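Local structure of envelope polyprotein (Puumala orthohantavirus, 5FXU) at residues C111-P123 with A300-V312. The protein forms the Gn ectodomain of the hantaviral surface, a glycosylated envelope component that probably acts with its partner glycoprotein in virus entry. Residues are numbered along the deposited sequence; the frame is centred on the assembly and turned at random.
Sequences CFDLSCNQTACQP and AFSGNPLYTSTGV. With NAG (2-acetamido-2-deoxy-beta-D-glucopyranose), chain C.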
loop_
_atom_site.group_PDB
_atom_site.type_symbol
_atom_site.label_atom_id
_atom_site.label_comp_id
_atom_site.label_asym_id
_atom_site.label_seq_id
_atom_site.Cartn_x
_atom_site.Cartn_y
_atom_site.Cartn_z
ATOM N N CYS A 111 -9.714 3.848 2.680
ATOM C CA CYS A 111 -9.082 3.047 3.710
ATOM C C CYS A 111 -7.780 3.734 4.132
ATOM O O CYS A 111 -7.397 4.740 3.543
ATOM C CB CYS A 111 -8.807 1.647 3.181
ATOM S SG CYS A 111 -7.687 1.578 1.748
ATOM N N PHE A 112 -7.139 3.266 5.204
ATOM C CA PHE A 112 -5.865 3.879 5.649
ATOM C C PHE A 112 -4.827 2.824 5.951
ATOM O O PHE A 112 -5.164 1.677 6.171
ATOM C CB PHE A 112 -6.081 4.855 6.811
ATOM C CG PHE A 112 -6.745 4.239 7.989
ATOM C CD1 PHE A 112 -8.138 4.134 8.067
ATOM C CD2 PHE A 112 -5.973 3.732 9.024
ATOM C CE1 PHE A 112 -8.736 3.537 9.163
ATOM C CE2 PHE A 112 -6.562 3.139 10.120
ATOM C CZ PHE A 112 -7.942 3.032 10.190
ATOM N N ASP A 113 -3.562 3.207 5.848
ATOM C CA ASP A 113 -2.449 2.411 6.359
ATOM C C ASP A 113 -1.867 3.175 7.563
ATOM O O ASP A 113 -2.198 4.349 7.756
ATOM C CB ASP A 113 -1.389 2.162 5.248
ATOM C CG ASP A 113 -0.500 0.907 5.523
ATOM O OD1 ASP A 113 -0.547 0.411 6.690
ATOM O OD2 ASP A 113 0.244 0.424 4.581
ATOM N N LEU A 114 -1.003 2.530 8.348
ATOM C CA LEU A 114 -0.458 3.115 9.589
ATOM C C LEU A 114 1.059 3.108 9.553
ATOM O O LEU A 114 1.650 2.120 9.173
ATOM C CB LEU A 114 -0.899 2.322 10.805
ATOM C CG LEU A 114 -2.395 2.158 11.012
ATOM C CD1 LEU A 114 -2.693 1.147 12.109
ATOM C CD2 LEU A 114 -3.004 3.499 11.340
ATOM N N SER A 115 1.654 4.235 9.930
ATOM C CA SER A 115 3.082 4.393 10.022
ATOM C C SER A 115 3.286 4.825 11.462
ATOM O O SER A 115 2.866 5.921 11.832
ATOM C CB SER A 115 3.608 5.460 9.061
ATOM O OG SER A 115 3.376 5.091 7.722
ATOM N N CYS A 116 3.939 3.974 12.248
ATOM C CA CYS A 116 3.943 4.090 13.699
ATOM C C CYS A 116 5.334 3.918 14.334
ATOM O O CYS A 116 6.160 3.136 13.865
ATOM C CB CYS A 116 3.073 2.993 14.272
ATOM S SG CYS A 116 1.407 2.874 13.618
ATOM N N ASN A 117 5.567 4.633 15.415
ATOM C CA ASN A 117 6.673 4.322 16.323
ATOM C C ASN A 117 6.047 3.622 17.509
ATOM O O ASN A 117 4.884 3.247 17.431
ATOM C CB ASN A 117 7.505 5.573 16.656
ATOM C CG ASN A 117 6.737 6.629 17.440
ATOM O OD1 ASN A 117 5.692 6.356 18.040
ATOM N ND2 ASN A 117 7.262 7.845 17.431
ATOM N N GLN A 118 6.781 3.448 18.607
ATOM C CA GLN A 118 6.211 2.789 19.801
ATOM C C GLN A 118 4.956 3.436 20.391
ATOM O O GLN A 118 4.105 2.738 20.919
ATOM C CB GLN A 118 7.257 2.705 20.914
ATOM C CG GLN A 118 8.372 1.732 20.657
ATOM C CD GLN A 118 9.520 1.996 21.582
ATOM O OE1 GLN A 118 10.154 3.041 21.478
ATOM N NE2 GLN A 118 9.818 1.053 22.466
ATOM N N THR A 119 4.861 4.757 20.320
ATOM C CA THR A 119 3.824 5.502 21.046
ATOM C C THR A 119 2.775 6.175 20.167
ATOM O O THR A 119 1.688 6.469 20.644
ATOM C CB THR A 119 4.469 6.575 21.953
ATOM O OG1 THR A 119 5.328 7.443 21.184
ATOM C CG2 THR A 119 5.311 5.906 23.016
ATOM N N ALA A 120 3.092 6.440 18.901
ATOM C CA ALA A 120 2.182 7.146 18.018
ATOM C C ALA A 120 2.121 6.580 16.600
ATOM O O ALA A 120 3.086 6.003 16.130
ATOM C CB ALA A 120 2.583 8.611 17.982
ATOM N N CYS A 121 0.987 6.809 15.931
ATOM C CA CYS A 121 0.762 6.418 14.533
ATOM C C CYS A 121 0.288 7.571 13.649
ATOM O O CYS A 121 -0.589 8.323 14.021
ATOM C CB CYS A 121 -0.310 5.324 14.444
ATOM S SG CYS A 121 0.254 3.756 15.146
ATOM N N GLN A 122 0.845 7.658 12.445
ATOM C CA GLN A 122 0.338 8.541 11.403
ATOM C C GLN A 122 -0.461 7.704 10.411
ATOM O O GLN A 122 0.117 6.922 9.657
ATOM C CB GLN A 122 1.506 9.251 10.733
ATOM C CG GLN A 122 2.228 10.202 11.675
ATOM C CD GLN A 122 3.254 11.069 10.974
ATOM O OE1 GLN A 122 4.436 10.980 11.254
ATOM N NE2 GLN A 122 2.800 11.942 10.080
ATOM N N PRO A 123 -1.794 7.842 10.402
ATOM C CA PRO A 123 -2.547 7.197 9.340
ATOM C C PRO A 123 -2.327 7.881 7.981
ATOM O O PRO A 123 -2.176 9.095 7.924
ATOM C CB PRO A 123 -4.017 7.377 9.759
ATOM C CG PRO A 123 -4.000 7.929 11.144
ATOM C CD PRO A 123 -2.675 8.634 11.272
ATOM N N ALA A 300 14.195 -2.468 15.377
ATOM C CA ALA A 300 13.569 -1.546 16.292
ATOM C C ALA A 300 14.118 -0.155 16.056
ATOM O O ALA A 300 15.326 0.014 15.851
ATOM C CB ALA A 300 13.839 -1.962 17.731
ATOM N N PHE A 301 13.233 0.837 16.131
ATOM C CA PHE A 301 13.643 2.207 16.051
ATOM C C PHE A 301 12.834 3.085 17.011
ATOM O O PHE A 301 11.791 2.679 17.538
ATOM C CB PHE A 301 13.494 2.717 14.625
ATOM C CG PHE A 301 12.076 2.930 14.208
ATOM C CD1 PHE A 301 11.339 1.891 13.649
ATOM C CD2 PHE A 301 11.460 4.173 14.371
ATOM C CE1 PHE A 301 10.022 2.094 13.239
ATOM C CE2 PHE A 301 10.144 4.366 13.975
ATOM C CZ PHE A 301 9.428 3.327 13.412
ATOM N N SER A 302 13.336 4.302 17.197
ATOM C CA SER A 302 12.604 5.366 17.869
ATOM C C SER A 302 12.678 6.629 17.037
ATOM O O SER A 302 13.490 6.746 16.119
ATOM C CB SER A 302 13.158 5.623 19.275
ATOM O OG SER A 302 14.495 6.058 19.204
ATOM N N GLY A 303 11.814 7.566 17.374
ATOM C CA GLY A 303 11.741 8.820 16.695
ATOM C C GLY A 303 10.576 8.791 15.748
ATOM O O GLY A 303 9.632 8.019 15.907
ATOM N N ASN A 304 10.672 9.628 14.736
ATOM C CA ASN A 304 9.555 9.865 13.857
ATOM C C ASN A 304 9.297 8.648 12.992
ATOM O O ASN A 304 10.222 8.107 12.373
ATOM C CB ASN A 304 9.705 11.151 13.057
ATOM C CG ASN A 304 9.922 12.370 13.968
ATOM O OD1 ASN A 304 10.976 12.513 14.606
ATOM N ND2 ASN A 304 8.907 13.219 14.067
ATOM N N PRO A 305 8.049 8.168 12.993
ATOM C CA PRO A 305 7.720 7.058 12.114
ATOM C C PRO A 305 8.011 7.457 10.679
ATOM O O PRO A 305 7.806 8.611 10.312
ATOM C CB PRO A 305 6.232 6.860 12.348
ATOM C CG PRO A 305 5.747 8.156 12.889
ATOM C CD PRO A 305 6.874 8.649 13.732
ATOM N N LEU A 306 8.572 6.558 9.903
ATOM C CA LEU A 306 8.968 6.887 8.552
ATOM C C LEU A 306 8.238 5.983 7.544
ATOM O O LEU A 306 7.537 6.473 6.670
ATOM C CB LEU A 306 10.474 6.771 8.424
ATOM C CG LEU A 306 11.126 7.466 7.228
ATOM C CD1 LEU A 306 10.869 8.969 7.235
ATOM C CD2 LEU A 306 12.624 7.205 7.257
ATOM N N TYR A 307 8.374 4.677 7.701
ATOM C CA TYR A 307 7.705 3.702 6.840
ATOM C C TYR A 307 6.389 3.254 7.461
ATOM O O TYR A 307 6.139 3.462 8.635
ATOM C CB TYR A 307 8.617 2.494 6.622
ATOM C CG TYR A 307 9.991 2.869 6.110
ATOM C CD1 TYR A 307 10.132 3.568 4.924
ATOM C CD2 TYR A 307 11.146 2.514 6.807
ATOM C CE1 TYR A 307 11.376 3.926 4.448
ATOM C CE2 TYR A 307 12.400 2.864 6.340
ATOM C CZ TYR A 307 12.502 3.572 5.159
ATOM O OH TYR A 307 13.728 3.954 4.692
ATOM N N THR A 308 5.568 2.595 6.663
ATOM C CA THR A 308 4.385 1.942 7.163
ATOM C C THR A 308 4.781 0.806 8.105
ATOM O O THR A 308 5.869 0.245 7.982
ATOM C CB THR A 308 3.491 1.393 6.000
ATOM O OG1 THR A 308 4.210 0.441 5.223
ATOM C CG2 THR A 308 3.021 2.506 5.100
ATOM N N SER A 309 3.877 0.451 9.007
ATOM C CA SER A 309 4.124 -0.540 10.042
ATOM C C SER A 309 3.246 -1.769 9.851
ATOM O O SER A 309 3.073 -2.536 10.787
ATOM C CB SER A 309 3.826 0.067 11.412
ATOM O OG SER A 309 4.408 1.346 11.543
ATOM N N THR A 310 2.724 -1.987 8.645
ATOM C CA THR A 310 1.828 -3.123 8.381
ATOM C C THR A 310 2.368 -4.015 7.253
ATOM O O THR A 310 2.974 -3.537 6.297
ATOM C CB THR A 310 0.441 -2.643 7.973
ATOM O OG1 THR A 310 0.583 -1.784 6.842
ATOM C CG2 THR A 310 -0.239 -1.860 9.108
ATOM N N GLY A 311 2.164 -5.315 7.399
ATOM C CA GLY A 311 2.525 -6.259 6.358
ATOM C C GLY A 311 1.978 -7.644 6.614
ATOM O O GLY A 311 1.185 -7.848 7.529
ATOM N N VAL A 312 2.423 -8.591 5.805
ATOM C CA VAL A 312 2.057 -9.997 5.914
ATOM C C VAL A 312 3.335 -10.824 5.907
ATOM O O VAL A 312 4.276 -10.498 5.213
ATOM C CB VAL A 312 1.191 -10.419 4.705
ATOM C CG1 VAL A 312 0.664 -11.824 4.829
ATOM C CG2 VAL A 312 -0.007 -9.498 4.573
HETATM C C1 NAG C . 6.665 8.960 18.120
HETATM C C2 NAG C . 7.715 9.364 19.147
HETATM C C3 NAG C . 7.267 10.612 19.895
HETATM C C4 NAG C . 6.699 11.727 19.002
HETATM C C5 NAG C . 5.835 11.181 17.850
HETATM C C6 NAG C . 5.526 12.183 16.739
HETATM C C7 NAG C . 9.077 7.724 20.375
HETATM C C8 NAG C . 9.015 6.662 21.424
HETATM N N2 NAG C . 7.902 8.306 20.129
HETATM O O3 NAG C . 8.381 11.091 20.649
HETATM O O4 NAG C . 5.899 12.497 19.914
HETATM O O5 NAG C . 6.491 10.061 17.241
HETATM O O6 NAG C . 6.665 12.319 15.879
HETATM O O7 NAG C . 10.130 8.005 19.816
HETATM O O HOH W 1 2.209 -1.225 4.607
HETATM O O HOH W 2 4.734 6.432 5.820
HETATM O O HOH W 3 6.866 0.658 12.395
HETATM O O HOH W 4 7.175 3.687 11.096
HETATM O O HOH W 5 9.576 4.052 18.812
#
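Leu114 and Ser309 join the two backbones, Ser309 N donating to Leu114 O (2.8 Å) in the carbonyl plane, and the chains come nearest at Ser115 and Thr308, where the CA atoms are 4.0 Å apart. Two residues on from Leu114, the direction of donation reverses: Cys116 N gives its hydrogen to Ser309 OG at 2.8 Å, a bent bond (142° at the hydrogen) in which a side-chain hydroxyl is the acceptor. Asp113, with CG anti to its own nitrogen (chi1 -157°), reaches across to Thr310, whose OG1 donates to Asp113 OD1 over a separation so short that its exact length is doubtful; the same oxygen accepts from Leu114 N. The other oxygen, OD2, accepts a hydrogen bond from a water that also links Thr308 OG1 and Thr310 O, and is hydrogen-bonded to Thr344 OG1 of strand 340-354.

The motif is a beta-hairpin, strands 107-116 and 120-130, its turn stapled by the Cys116–Cys121 disulfide and covered by the 303-309 loop of the Gn head. Within that turn Asn117 OD1 accepts from Thr119 N, an Asx turn, and from Ala120 N, the wider Asx motif, while ND2 carries the N-linked glycan and sends its remaining hydrogen almost straight (172°) to Gly303 O, 2.8 Å away. Gly303 O lies in the Asn117 amide plane, while ND2 sits above the Gly303 carbonyl plane. The sugar spans both segments: NAG N2 donates to Thr119 OG1, and Gly303 N to NAG O7 (3.0 Å). Pro305 turns its ring toward the hairpin, CB against Ser115 O (3.5 Å) and CG against Gln122 OE1; Gln122 NE2 is hydrogen-bonded to Leu26 O.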